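PDB 5AZ1: uncharacterized protein from Bombyx mori, which probably reduces carbonyl compounds with NADPH, as a TIM-barrel member of the aldo/keto reductase family, its natural substrate being unknown. Local coordinates for residues F9-G14 against P193-I198; P18-G23 against E286-F291; V219-S224 against G271-P276. All coordinates share one frame; numbering follows the deposited sequence.

In the fold
All three contacts are largely buried and all involve the same eight-stranded parallel barrel, but at different depths. Contact 3 lies about 6 Å from the centre of the chain and is true barrel wall, strand 219-223 bonded to strand 273-274. Contacts 1 and 2, centred about 12 and 13 Å out, join the N-terminal region to a loop and strand start (contact 1) or to the end of helix 281-287 (contact 2). Their chemistry follows: backbone bonds in contact 3, one hydrogen bond from a side-chain amide and a water bridge in contact 1, apolar packing in contact 2. N196 N probably bonds to V219 O, linking contacts 1 and 3, and G21 N to S274 O, linking contacts 2 and 3.

Contact 1 of 3, residues F9-G14 against P193-I198; sequences FKLNNG and PAVNQI. With NDP (NADPH dihydro-nicotinamide-adenine-dinucleotide phosphate), chain J.
L11 reaches over the start of strand 195-199 with one methyl, CD2, which lies 3.8 Å from V195 CG1 and also rests near the carbonyl oxygen and CB of A194. CD1 continues the leucine chain, while CD2, the other branch, makes the contact. V195 answers with CG1 alone, and the two side chains meet at a slant. The next residue, N12, makes the polar half of the contact. Its CG sits between the backbone N and the carbonyl carbon (chi1 63°), a rotation that brings the amide to the backbone of P193 and A194. ND2 donates to P193 O at 2.9 Å with an N-H...O angle of 160°. The oxygen lies close to the amide plane of N12, but the donor stands above the carbonyl plane of P193, 35° out of it. On the other branch, OD1 comes within 3.4 Å of A194 CA. One water completes the bridge, accepting from N12 N at 2.8 Å and donating to A194 O at 2.6 Å. L11 also opens a type I turn closed by G14 N to L11 O at 3.2 Å, following the N-terminal hairpin strand 8-10. The contact thus joins the loop beyond that strand to the N-terminal end of a barrel strand; farther along the same strand Q197 OE1 accepts from the nicotinamide N7N. P193 O is held directly by the N12 amide and A194 O through a water, which ties the loop to backbone acceptors, with L11 CD2 adding a small apolar touch.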
loop_
_atom_site.group_PDB
_atom_site.type_symbol
_atom_site.label_atom_id
_atom_site.label_comp_id
_atom_site.label_asym_id
_atom_site.label_seq_id
_atom_site.Cartn_x
_atom_site.Cartn_y
_atom_site.Cartn_z
ATOM N N PHE A 9 -6.226 -12.579 -4.668
ATOM C CA PHE A 9 -7.094 -11.959 -5.697
ATOM C C PHE A 9 -6.415 -12.025 -7.063
ATOM O O PHE A 9 -5.226 -12.266 -7.149
ATOM C CB PHE A 9 -7.430 -10.540 -5.288
ATOM C CG PHE A 9 -8.201 -10.424 -3.958
ATOM C CD1 PHE A 9 -9.173 -11.335 -3.594
ATOM C CD2 PHE A 9 -7.992 -9.376 -3.144
ATOM C CE1 PHE A 9 -9.890 -11.183 -2.426
ATOM C CE2 PHE A 9 -8.669 -9.209 -1.963
ATOM C CZ PHE A 9 -9.644 -10.097 -1.607
ATOM N N LYS A 10 -7.200 -11.951 -8.127
ATOM C CA LYS A 10 -6.710 -12.051 -9.483
ATOM C C LYS A 10 -6.598 -10.634 -10.088
ATOM O O LYS A 10 -7.485 -9.853 -9.970
ATOM C CB LYS A 10 -7.687 -12.876 -10.301
ATOM C CG LYS A 10 -8.106 -14.233 -9.728
ATOM C CD LYS A 10 -6.909 -15.127 -9.564
ATOM C CE LYS A 10 -7.277 -16.579 -9.232
ATOM N NZ LYS A 10 -6.116 -17.403 -9.753
ATOM N N LEU A 11 -5.491 -10.309 -10.703
ATOM C CA LEU A 11 -5.304 -9.009 -11.343
ATOM C C LEU A 11 -5.784 -9.050 -12.806
ATOM O O LEU A 11 -5.895 -10.100 -13.406
ATOM C CB LEU A 11 -3.805 -8.639 -11.338
ATOM C CG LEU A 11 -3.201 -8.482 -9.958
ATOM C CD1 LEU A 11 -1.703 -8.346 -10.089
ATOM C CD2 LEU A 11 -3.824 -7.318 -9.197
ATOM N N ASN A 12 -6.027 -7.885 -13.370
ATOM C CA ASN A 12 -6.446 -7.773 -14.778
ATOM C C ASN A 12 -5.388 -8.104 -15.826
ATOM O O ASN A 12 -5.610 -7.910 -17.009
ATOM C CB ASN A 12 -7.008 -6.379 -15.011
ATOM C CG ASN A 12 -5.981 -5.277 -14.799
ATOM O OD1 ASN A 12 -4.791 -5.541 -14.571
ATOM N ND2 ASN A 12 -6.447 -4.037 -14.817
ATOM N N ASN A 13 -4.219 -8.595 -15.397
ATOM C CA ASN A 13 -3.147 -9.047 -16.280
ATOM C C ASN A 13 -2.859 -10.559 -16.181
ATOM O O ASN A 13 -1.846 -11.049 -16.768
ATOM C CB ASN A 13 -1.845 -8.273 -15.962
ATOM C CG ASN A 13 -1.144 -8.800 -14.746
ATOM O OD1 ASN A 13 -1.750 -9.394 -13.842
ATOM N ND2 ASN A 13 0.156 -8.662 -14.745
ATOM N N GLY A 14 -3.726 -11.288 -15.481
ATOM C CA GLY A 14 -3.530 -12.743 -15.356
ATOM C C GLY A 14 -2.789 -13.239 -14.095
ATOM O O GLY A 14 -2.743 -14.447 -13.842
ATOM N N PRO A 193 -3.698 -0.019 -15.440
ATOM C CA PRO A 193 -3.180 -0.323 -14.151
ATOM C C PRO A 193 -3.815 -1.576 -13.562
ATOM O O PRO A 193 -4.991 -1.824 -13.754
ATOM C CB PRO A 193 -3.498 0.919 -13.339
ATOM C CG PRO A 193 -4.792 1.427 -13.963
ATOM C CD PRO A 193 -4.551 1.183 -15.426
ATOM N N ALA A 194 -2.998 -2.361 -12.859
ATOM C CA ALA A 194 -3.420 -3.552 -12.197
ATOM C C ALA A 194 -4.038 -3.226 -10.862
ATOM O O ALA A 194 -4.913 -3.931 -10.449
ATOM C CB ALA A 194 -2.226 -4.489 -12.012
ATOM N N VAL A 195 -3.510 -2.213 -10.160
ATOM C CA VAL A 195 -4.000 -1.856 -8.877
ATOM C C VAL A 195 -4.028 -0.345 -8.747
ATOM O O VAL A 195 -3.341 0.371 -9.452
ATOM C CB VAL A 195 -3.172 -2.451 -7.665
ATOM C CG1 VAL A 195 -2.738 -3.900 -7.823
ATOM C CG2 VAL A 195 -1.977 -1.630 -7.361
ATOM N N ASN A 196 -4.825 0.106 -7.788
ATOM C CA ASN A 196 -4.787 1.448 -7.276
ATOM C C ASN A 196 -4.627 1.248 -5.808
ATOM O O ASN A 196 -5.562 0.737 -5.142
ATOM C CB ASN A 196 -6.084 2.232 -7.532
ATOM C CG ASN A 196 -5.978 3.715 -7.147
ATOM O OD1 ASN A 196 -4.896 4.260 -6.945
ATOM N ND2 ASN A 196 -7.127 4.376 -7.061
ATOM N N GLN A 197 -3.446 1.632 -5.301
ATOM C CA GLN A 197 -3.154 1.575 -3.885
ATOM C C GLN A 197 -3.491 2.894 -3.229
ATOM O O GLN A 197 -2.910 3.926 -3.567
ATOM C CB GLN A 197 -1.692 1.138 -3.594
ATOM C CG GLN A 197 -1.401 0.991 -2.121
ATOM C CD GLN A 197 0.067 0.594 -1.790
ATOM O OE1 GLN A 197 0.710 1.305 -1.097
ATOM N NE2 GLN A 197 0.532 -0.570 -2.231
ATOM N N ILE A 198 -4.361 2.843 -2.220
ATOM C CA ILE A 198 -4.906 4.082 -1.601
ATOM C C ILE A 198 -5.237 3.805 -0.178
ATOM O O ILE A 198 -5.369 2.642 0.205
ATOM C CB ILE A 198 -6.261 4.489 -2.245
ATOM C CG1 ILE A 198 -7.218 3.264 -2.312
ATOM C CG2 ILE A 198 -6.042 5.050 -3.624
ATOM C CD1 ILE A 198 -8.587 3.547 -2.868
HETATM P PA NDP J . -1.119 0.762 9.478
HETATM O O1A NDP J . -2.607 1.120 9.406
HETATM O O2A NDP J . -0.594 -0.524 8.939
HETATM O O5B NDP J . -0.805 0.721 11.086
HETATM C C5B NDP J . 0.516 0.712 11.602
HETATM C C4B NDP J . 0.472 0.641 13.125
HETATM O O4B NDP J . -0.421 -0.388 13.582
HETATM C C3B NDP J . 1.863 0.348 13.727
HETATM O O3B NDP J . 2.221 1.403 14.608
HETATM C C2B NDP J . 1.715 -1.020 14.402
HETATM O O2B NDP J . 2.493 -1.207 15.588
HETATM C C1B NDP J . 0.219 -1.129 14.636
HETATM N N9A NDP J . -0.327 -2.475 14.502
HETATM C C8A NDP J . -0.185 -3.304 13.443
HETATM N N7A NDP J . -0.864 -4.450 13.634
HETATM C C5A NDP J . -1.488 -4.326 14.821
HETATM C C6A NDP J . -2.367 -5.189 15.607
HETATM N N6A NDP J . -2.693 -6.406 15.077
HETATM N N1A NDP J . -2.790 -4.702 16.825
HETATM C C2A NDP J . -2.430 -3.482 17.305
HETATM N N3A NDP J . -1.632 -2.635 16.626
HETATM C C4A NDP J . -1.146 -3.015 15.401
HETATM O O3 NDP J . -0.290 2.055 9.024
HETATM P PN NDP J . 0.698 2.188 7.775
HETATM O O1N NDP J . 0.293 3.459 7.096
HETATM O O2N NDP J . 2.141 1.991 8.224
HETATM O O5D NDP J . 0.335 0.834 6.931
HETATM C C5D NDP J . 0.469 0.794 5.569
HETATM C C4D NDP J . 1.714 0.299 4.860
HETATM O O4D NDP J . 1.261 0.632 3.523
HETATM C C3D NDP J . 3.099 0.948 4.918
HETATM O O3D NDP J . 4.012 0.148 5.632
HETATM C C2D NDP J . 3.494 0.981 3.444
HETATM O O2D NDP J . 3.913 -0.344 3.039
HETATM C C1D NDP J . 2.179 1.411 2.774
HETATM N N1N NDP J . 1.818 2.904 2.681
HETATM C C2N NDP J . 1.681 3.418 1.422
HETATM C C3N NDP J . 1.388 4.765 1.141
HETATM C C7N NDP J . 1.243 5.233 -0.295
HETATM O O7N NDP J . 1.271 6.456 -0.471
HETATM N N7N NDP J . 1.111 4.347 -1.341
HETATM C C4N NDP J . 1.255 5.769 2.285
HETATM C C5N NDP J . 1.385 5.125 3.606
HETATM C C6N NDP J . 1.647 3.763 3.740
HETATM P P2B NDP J . 3.953 -1.926 15.608
HETATM O O1X NDP J . 4.687 -1.633 14.284
HETATM O O2X NDP J . 4.633 -1.122 16.686
HETATM O O3X NDP J . 3.545 -3.362 15.796
HETATM O O HOH W 1 -6.418 -5.792 -11.534
#

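Contact 2 of 3, residues P18-G23 against E286-F291; sequences PALGYG and ENASIF. With NDP (NADPH dihydro-nicotinamide-adenine-dinucleotide phosphate), chain J.
L20, on the way into the first strand of the TIM barrel, points its branches at the turn that follows helix 281-287. Its CG lies anti to the backbone N (chi1 179°), and from there CD2 reaches A288, 3.9 Å from its CB, while also resting 3.7 Å from N287 O. CD1, the other branch, meets I290 CD1 at 4.2 Å. The F291 ring takes the near end of the same leucine: L20 CB approaches CZ at the ring edge, close to its plane, at 4.0 Å. A19 CB comes to CE1 obliquely. Over one face of that ring lies I290 CG1, 3.4 Å above its centre, and the isoleucine and phenylalanine together present a joint apolar surface to L20. Y268 meets the F291 ring edge-to-face from helix 259-269. The contact between the segments is van der Waals packing, largely of apolar side chains, whereas N287 turns its amide to the cofactor, placing this contact behind the adenine site. That amide reads the adenine with both ends: OD1 accepts from N6A at 2.8 Å, and ND2 donates to N7A at 3.2 Å with an N-H...N angle of 171°.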
loop_
_atom_site.group_PDB
_atom_site.type_symbol
_atom_site.label_atom_id
_atom_site.label_comp_id
_atom_site.label_asym_id
_atom_site.label_seq_id
_atom_site.Cartn_x
_atom_site.Cartn_y
_atom_site.Cartn_z
ATOM N N PRO A 18 -1.606 -11.741 -3.355
ATOM C CA PRO A 18 -2.139 -12.161 -2.040
ATOM C C PRO A 18 -2.896 -11.046 -1.358
ATOM O O PRO A 18 -2.444 -9.842 -1.356
ATOM C CB PRO A 18 -0.872 -12.516 -1.225
ATOM C CG PRO A 18 0.165 -12.907 -2.283
ATOM C CD PRO A 18 -0.149 -11.956 -3.462
ATOM N N ALA A 19 -3.999 -11.447 -0.738
ATOM C CA ALA A 19 -4.984 -10.548 -0.180
ATOM C C ALA A 19 -4.495 -9.786 1.001
ATOM O O ALA A 19 -5.129 -8.814 1.407
ATOM C CB ALA A 19 -6.189 -11.339 0.242
ATOM N N LEU A 20 -3.373 -10.222 1.585
ATOM C CA LEU A 20 -2.704 -9.485 2.675
ATOM C C LEU A 20 -1.225 -9.409 2.392
ATOM O O LEU A 20 -0.644 -10.348 1.890
ATOM C CB LEU A 20 -2.911 -10.219 3.961
ATOM C CG LEU A 20 -2.307 -9.704 5.272
ATOM C CD1 LEU A 20 -3.242 -8.669 5.823
ATOM C CD2 LEU A 20 -2.183 -10.849 6.291
ATOM N N GLY A 21 -0.646 -8.260 2.666
ATOM C CA GLY A 21 0.761 -8.044 2.466
ATOM C C GLY A 21 1.401 -7.341 3.641
ATOM O O GLY A 21 0.709 -6.741 4.486
ATOM N N TYR A 22 2.738 -7.376 3.642
ATOM C CA TYR A 22 3.579 -6.890 4.725
ATOM C C TYR A 22 4.127 -5.513 4.402
ATOM O O TYR A 22 5.005 -5.362 3.548
ATOM C CB TYR A 22 4.729 -7.929 4.934
ATOM C CG TYR A 22 5.625 -7.672 6.107
ATOM C CD1 TYR A 22 6.679 -6.757 6.018
ATOM C CD2 TYR A 22 5.431 -8.321 7.284
ATOM C CE1 TYR A 22 7.516 -6.518 7.096
ATOM C CE2 TYR A 22 6.229 -8.045 8.402
ATOM C CZ TYR A 22 7.273 -7.164 8.292
ATOM O OH TYR A 22 8.033 -6.891 9.382
ATOM N N GLY A 23 3.660 -4.497 5.098
ATOM C CA GLY A 23 4.151 -3.144 4.887
ATOM C C GLY A 23 5.539 -2.836 5.458
ATOM O O GLY A 23 5.931 -3.426 6.445
ATOM N N GLU A 286 -1.420 -12.551 14.131
ATOM C CA GLU A 286 -2.814 -12.102 14.387
ATOM C C GLU A 286 -3.447 -11.519 13.090
ATOM O O GLU A 286 -4.468 -12.039 12.592
ATOM C CB GLU A 286 -2.815 -11.072 15.536
ATOM C CG GLU A 286 -4.191 -10.596 16.024
ATOM C CD GLU A 286 -4.131 -9.347 16.903
ATOM O OE1 GLU A 286 -3.069 -9.026 17.457
ATOM O OE2 GLU A 286 -5.148 -8.658 17.037
ATOM N N ASN A 287 -2.775 -10.508 12.507
ATOM C CA ASN A 287 -3.188 -9.917 11.195
ATOM C C ASN A 287 -3.467 -10.914 10.097
ATOM O O ASN A 287 -4.332 -10.659 9.267
ATOM C CB ASN A 287 -2.209 -8.862 10.714
ATOM C CG ASN A 287 -2.069 -7.744 11.690
ATOM O OD1 ASN A 287 -2.874 -7.654 12.610
ATOM N ND2 ASN A 287 -1.032 -6.923 11.553
ATOM N N ALA A 288 -2.837 -12.079 10.118
ATOM C CA ALA A 288 -3.092 -13.074 9.069
ATOM C C ALA A 288 -4.214 -14.049 9.328
ATOM O O ALA A 288 -4.581 -14.826 8.420
ATOM C CB ALA A 288 -1.825 -13.840 8.746
ATOM N N SER A 289 -4.785 -14.004 10.522
ATOM C CA SER A 289 -5.806 -14.992 10.915
ATOM C C SER A 289 -7.210 -14.356 10.766
ATOM O O SER A 289 -7.944 -14.181 11.751
ATOM C CB SER A 289 -5.511 -15.486 12.342
ATOM O OG SER A 289 -4.095 -15.790 12.489
ATOM N N ILE A 290 -7.543 -14.018 9.509
ATOM C CA ILE A 290 -8.684 -13.164 9.168
ATOM C C ILE A 290 -9.518 -13.651 7.979
ATOM O O ILE A 290 -10.374 -12.910 7.500
ATOM C CB ILE A 290 -8.231 -11.730 8.838
ATOM C CG1 ILE A 290 -7.369 -11.735 7.563
ATOM C CG2 ILE A 290 -7.534 -11.076 10.034
ATOM C CD1 ILE A 290 -6.905 -10.407 7.075
ATOM N N PHE A 291 -9.290 -14.873 7.522
ATOM C CA PHE A 291 -9.893 -15.405 6.302
ATOM C C PHE A 291 -10.947 -16.486 6.543
ATOM O O PHE A 291 -11.566 -16.971 5.595
ATOM C CB PHE A 291 -8.758 -15.926 5.391
ATOM C CG PHE A 291 -7.768 -14.856 5.073
ATOM C CD1 PHE A 291 -8.155 -13.759 4.284
ATOM C CD2 PHE A 291 -6.495 -14.855 5.638
ATOM C CE1 PHE A 291 -7.262 -12.744 4.009
ATOM C CE2 PHE A 291 -5.601 -13.823 5.383
ATOM C CZ PHE A 291 -5.979 -12.766 4.574
HETATM P PA NDP J . -1.119 0.762 9.478
HETATM O O1A NDP J . -2.607 1.120 9.406
HETATM O O2A NDP J . -0.594 -0.524 8.939
HETATM O O5B NDP J . -0.805 0.721 11.086
HETATM C C5B NDP J . 0.516 0.712 11.602
HETATM C C4B NDP J . 0.472 0.641 13.125
HETATM O O4B NDP J . -0.421 -0.388 13.582
HETATM C C3B NDP J . 1.863 0.348 13.727
HETATM O O3B NDP J . 2.221 1.403 14.608
HETATM C C2B NDP J . 1.715 -1.020 14.402
HETATM O O2B NDP J . 2.493 -1.207 15.588
HETATM C C1B NDP J . 0.219 -1.129 14.636
HETATM N N9A NDP J . -0.327 -2.475 14.502
HETATM C C8A NDP J . -0.185 -3.304 13.443
HETATM N N7A NDP J . -0.864 -4.450 13.634
HETATM C C5A NDP J . -1.488 -4.326 14.821
HETATM C C6A NDP J . -2.367 -5.189 15.607
HETATM N N6A NDP J . -2.693 -6.406 15.077
HETATM N N1A NDP J . -2.790 -4.702 16.825
HETATM C C2A NDP J . -2.430 -3.482 17.305
HETATM N N3A NDP J . -1.632 -2.635 16.626
HETATM C C4A NDP J . -1.146 -3.015 15.401
HETATM O O3 NDP J . -0.290 2.055 9.024
HETATM P PN NDP J . 0.698 2.188 7.775
HETATM O O1N NDP J . 0.293 3.459 7.096
HETATM O O2N NDP J . 2.141 1.991 8.224
HETATM O O5D NDP J . 0.335 0.834 6.931
HETATM C C5D NDP J . 0.469 0.794 5.569
HETATM C C4D NDP J . 1.714 0.299 4.860
HETATM O O4D NDP J . 1.261 0.632 3.523
HETATM C C3D NDP J . 3.099 0.948 4.918
HETATM O O3D NDP J . 4.012 0.148 5.632
HETATM C C2D NDP J . 3.494 0.981 3.444
HETATM O O2D NDP J . 3.913 -0.344 3.039
HETATM C C1D NDP J . 2.179 1.411 2.774
HETATM N N1N NDP J . 1.818 2.904 2.681
HETATM C C2N NDP J . 1.681 3.418 1.422
HETATM C C3N NDP J . 1.388 4.765 1.141
HETATM C C7N NDP J . 1.243 5.233 -0.295
HETATM O O7N NDP J . 1.271 6.456 -0.471
HETATM N N7N NDP J . 1.111 4.347 -1.341
HETATM C C4N NDP J . 1.255 5.769 2.285
HETATM C C5N NDP J . 1.385 5.125 3.606
HETATM C C6N NDP J . 1.647 3.763 3.740
HETATM P P2B NDP J . 3.953 -1.926 15.608
HETATM O O1X NDP J . 4.687 -1.633 14.284
HETATM O O2X NDP J . 4.633 -1.122 16.686
HETATM O O3X NDP J . 3.545 -3.362 15.796
#

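Contact 3 of 3, residues V219-S224 against G271-P276; sequences VVVAYS and GIVSIP. With NDP (NADPH dihydro-nicotinamide-adenine-dinucleotide phosphate), chain J.
Strands 219-223 and 273-274 are the seventh and eighth strands of the parallel TIM barrel, and their pairing forms part of the wall beside the NADPH site. Two parallel bridges set the register, V221 with V273 and A222 with S274. V273 spans its neighbour with both backbone groups: its N donates to V220 O at 3.0 Å, and its O accepts from A222 N at 2.6 Å along a nearly straight N-H...O path of 172°. I275 N then donates to A222 O at 3.2 Å. On the face with V221 and V273, these two valines lie side by side, with V221 CG2 3.7 Å from V273 CB. V221 CG1 instead meets I275 CG2, the two side chains crossing at about a right angle. A222 lies on the other face, where its CB packs on I272 CG2 at 3.7 Å. Before the paired region, a water bridges V220 N and G271 O, G271 ending the preceding helix in a Schellman motif. At the other end the strand serves the cofactor. Y223 CG stands between its backbone N and carbonyl carbon (chi1 73°), a rotation that lays one ring face on the nicotinamide, with C3N 3.3 Å above the ring centre; its hydroxyl is hydrogen-bonded to N176. Next to it, S224 OG donates to the pyrophosphate oxygen O1N at 2.7 Å.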
loop_
_atom_site.group_PDB
_atom_site.type_symbol
_atom_site.label_atom_id
_atom_site.label_comp_id
_atom_site.label_asym_id
_atom_site.label_seq_id
_atom_site.Cartn_x
_atom_site.Cartn_y
_atom_site.Cartn_z
ATOM N N VAL A 219 -7.732 -3.868 -9.066
ATOM C CA VAL A 219 -7.722 -4.247 -7.681
ATOM C C VAL A 219 -7.307 -3.095 -6.773
ATOM O O VAL A 219 -6.365 -2.354 -7.067
ATOM C CB VAL A 219 -6.830 -5.441 -7.472
ATOM C CG1 VAL A 219 -6.624 -5.712 -5.981
ATOM C CG2 VAL A 219 -7.465 -6.654 -8.126
ATOM N N VAL A 220 -8.021 -2.972 -5.658
ATOM C CA VAL A 220 -7.771 -1.971 -4.671
ATOM C C VAL A 220 -6.885 -2.558 -3.549
ATOM O O VAL A 220 -7.160 -3.658 -3.010
ATOM C CB VAL A 220 -9.078 -1.399 -4.127
ATOM C CG1 VAL A 220 -8.838 -0.382 -3.036
ATOM C CG2 VAL A 220 -9.852 -0.709 -5.220
ATOM N N VAL A 221 -5.827 -1.822 -3.207
ATOM C CA VAL A 221 -4.933 -2.243 -2.144
ATOM C C VAL A 221 -4.953 -1.137 -1.110
ATOM O O VAL A 221 -4.662 -0.007 -1.448
ATOM C CB VAL A 221 -3.508 -2.478 -2.683
ATOM C CG1 VAL A 221 -2.503 -2.676 -1.515
ATOM C CG2 VAL A 221 -3.493 -3.655 -3.648
ATOM N N ALA A 222 -5.296 -1.485 0.128
ATOM C CA ALA A 222 -5.498 -0.520 1.185
ATOM C C ALA A 222 -4.222 -0.330 1.962
ATOM O O ALA A 222 -3.780 -1.287 2.595
ATOM C CB ALA A 222 -6.575 -1.022 2.156
ATOM N N TYR A 223 -3.646 0.865 1.924
ATOM C CA TYR A 223 -2.700 1.252 2.953
ATOM C C TYR A 223 -3.356 1.951 4.104
ATOM O O TYR A 223 -4.466 2.411 3.964
ATOM C CB TYR A 223 -1.594 2.105 2.382
ATOM C CG TYR A 223 -1.836 3.551 1.962
ATOM C CD1 TYR A 223 -1.942 4.583 2.917
ATOM C CD2 TYR A 223 -1.810 3.921 0.642
ATOM C CE1 TYR A 223 -2.069 5.898 2.539
ATOM C CE2 TYR A 223 -1.932 5.225 0.254
ATOM C CZ TYR A 223 -2.048 6.229 1.197
ATOM O OH TYR A 223 -2.106 7.567 0.806
ATOM N N SER A 224 -2.612 2.109 5.214
ATOM C CA SER A 224 -3.167 2.580 6.509
ATOM C C SER A 224 -4.536 1.968 6.805
ATOM O O SER A 224 -5.486 2.658 7.133
ATOM C CB SER A 224 -3.267 4.089 6.587
ATOM O OG SER A 224 -1.995 4.742 6.327
ATOM N N GLY A 271 -13.419 -7.279 -0.803
ATOM C CA GLY A 271 -12.521 -7.564 -1.949
ATOM C C GLY A 271 -11.292 -6.634 -2.083
ATOM O O GLY A 271 -10.753 -6.458 -3.177
ATOM N N ILE A 272 -10.881 -6.051 -0.973
ATOM C CA ILE A 272 -9.778 -5.120 -0.887
ATOM C C ILE A 272 -8.589 -5.795 -0.203
ATOM O O ILE A 272 -8.752 -6.433 0.858
ATOM C CB ILE A 272 -10.207 -3.873 -0.058
ATOM C CG1 ILE A 272 -11.299 -3.142 -0.825
ATOM C CG2 ILE A 272 -9.046 -2.942 0.175
ATOM C CD1 ILE A 272 -11.971 -2.001 -0.051
ATOM N N VAL A 273 -7.412 -5.660 -0.831
ATOM C CA VAL A 273 -6.145 -6.182 -0.338
ATOM C C VAL A 273 -5.706 -5.215 0.756
ATOM O O VAL A 273 -5.829 -4.032 0.556
ATOM C CB VAL A 273 -5.071 -6.178 -1.444
ATOM C CG1 VAL A 273 -3.671 -6.566 -0.883
ATOM C CG2 VAL A 273 -5.484 -7.068 -2.634
ATOM N N SER A 274 -5.229 -5.721 1.892
ATOM C CA SER A 274 -4.579 -4.928 2.962
ATOM C C SER A 274 -3.083 -5.108 3.076
ATOM O O SER A 274 -2.607 -6.232 2.981
ATOM C CB SER A 274 -5.101 -5.342 4.319
ATOM O OG SER A 274 -6.344 -4.719 4.406
ATOM N N ILE A 275 -2.415 -4.014 3.408
ATOM C CA ILE A 275 -1.010 -3.986 3.694
ATOM C C ILE A 275 -0.750 -3.300 5.064
ATOM O O ILE A 275 -0.108 -2.262 5.199
ATOM C CB ILE A 275 -0.169 -3.411 2.504
ATOM C CG1 ILE A 275 -0.538 -2.017 2.117
ATOM C CG2 ILE A 275 -0.319 -4.246 1.208
ATOM C CD1 ILE A 275 0.351 -1.478 0.990
ATOM N N PRO A 276 -1.252 -3.920 6.130
ATOM C CA PRO A 276 -0.808 -3.445 7.453
ATOM C C PRO A 276 0.721 -3.484 7.681
ATOM O O PRO A 276 1.414 -4.333 7.150
ATOM C CB PRO A 276 -1.425 -4.466 8.381
ATOM C CG PRO A 276 -1.413 -5.707 7.557
ATOM C CD PRO A 276 -1.845 -5.253 6.199
HETATM P PA NDP J . -1.119 0.762 9.478
HETATM O O1A NDP J . -2.607 1.120 9.406
HETATM O O2A NDP J . -0.594 -0.524 8.939
HETATM O O5B NDP J . -0.805 0.721 11.086
HETATM C C5B NDP J . 0.516 0.712 11.602
HETATM C C4B NDP J . 0.472 0.641 13.125
HETATM O O4B NDP J . -0.421 -0.388 13.582
HETATM C C3B NDP J . 1.863 0.348 13.727
HETATM O O3B NDP J . 2.221 1.403 14.608
HETATM C C2B NDP J . 1.715 -1.020 14.402
HETATM O O2B NDP J . 2.493 -1.207 15.588
HETATM C C1B NDP J . 0.219 -1.129 14.636
HETATM N N9A NDP J . -0.327 -2.475 14.502
HETATM C C8A NDP J . -0.185 -3.304 13.443
HETATM N N7A NDP J . -0.864 -4.450 13.634
HETATM C C5A NDP J . -1.488 -4.326 14.821
HETATM C C6A NDP J . -2.367 -5.189 15.607
HETATM N N6A NDP J . -2.693 -6.406 15.077
HETATM N N1A NDP J . -2.790 -4.702 16.825
HETATM C C2A NDP J . -2.430 -3.482 17.305
HETATM N N3A NDP J . -1.632 -2.635 16.626
HETATM C C4A NDP J . -1.146 -3.015 15.401
HETATM O O3 NDP J . -0.290 2.055 9.024
HETATM P PN NDP J . 0.698 2.188 7.775
HETATM O O1N NDP J . 0.293 3.459 7.096
HETATM O O2N NDP J . 2.141 1.991 8.224
HETATM O O5D NDP J . 0.335 0.834 6.931
HETATM C C5D NDP J . 0.469 0.794 5.569
HETATM C C4D NDP J . 1.714 0.299 4.860
HETATM O O4D NDP J . 1.261 0.632 3.523
HETATM C C3D NDP J . 3.099 0.948 4.918
HETATM O O3D NDP J . 4.012 0.148 5.632
HETATM C C2D NDP J . 3.494 0.981 3.444
HETATM O O2D NDP J . 3.913 -0.344 3.039
HETATM C C1D NDP J . 2.179 1.411 2.774
HETATM N N1N NDP J . 1.818 2.904 2.681
HETATM C C2N NDP J . 1.681 3.418 1.422
HETATM C C3N NDP J . 1.388 4.765 1.141
HETATM C C7N NDP J . 1.243 5.233 -0.295
HETATM O O7N NDP J . 1.271 6.456 -0.471
HETATM N N7N NDP J . 1.111 4.347 -1.341
HETATM C C4N NDP J . 1.255 5.769 2.285
HETATM C C5N NDP J . 1.385 5.125 3.606
HETATM C C6N NDP J . 1.647 3.763 3.740
HETATM P P2B NDP J . 3.953 -1.926 15.608
HETATM O O1X NDP J . 4.687 -1.633 14.284
HETATM O O2X NDP J . 4.633 -1.122 16.686
HETATM O O3X NDP J . 3.545 -3.362 15.796
HETATM O O HOH W 2 -10.263 -4.799 -5.260
#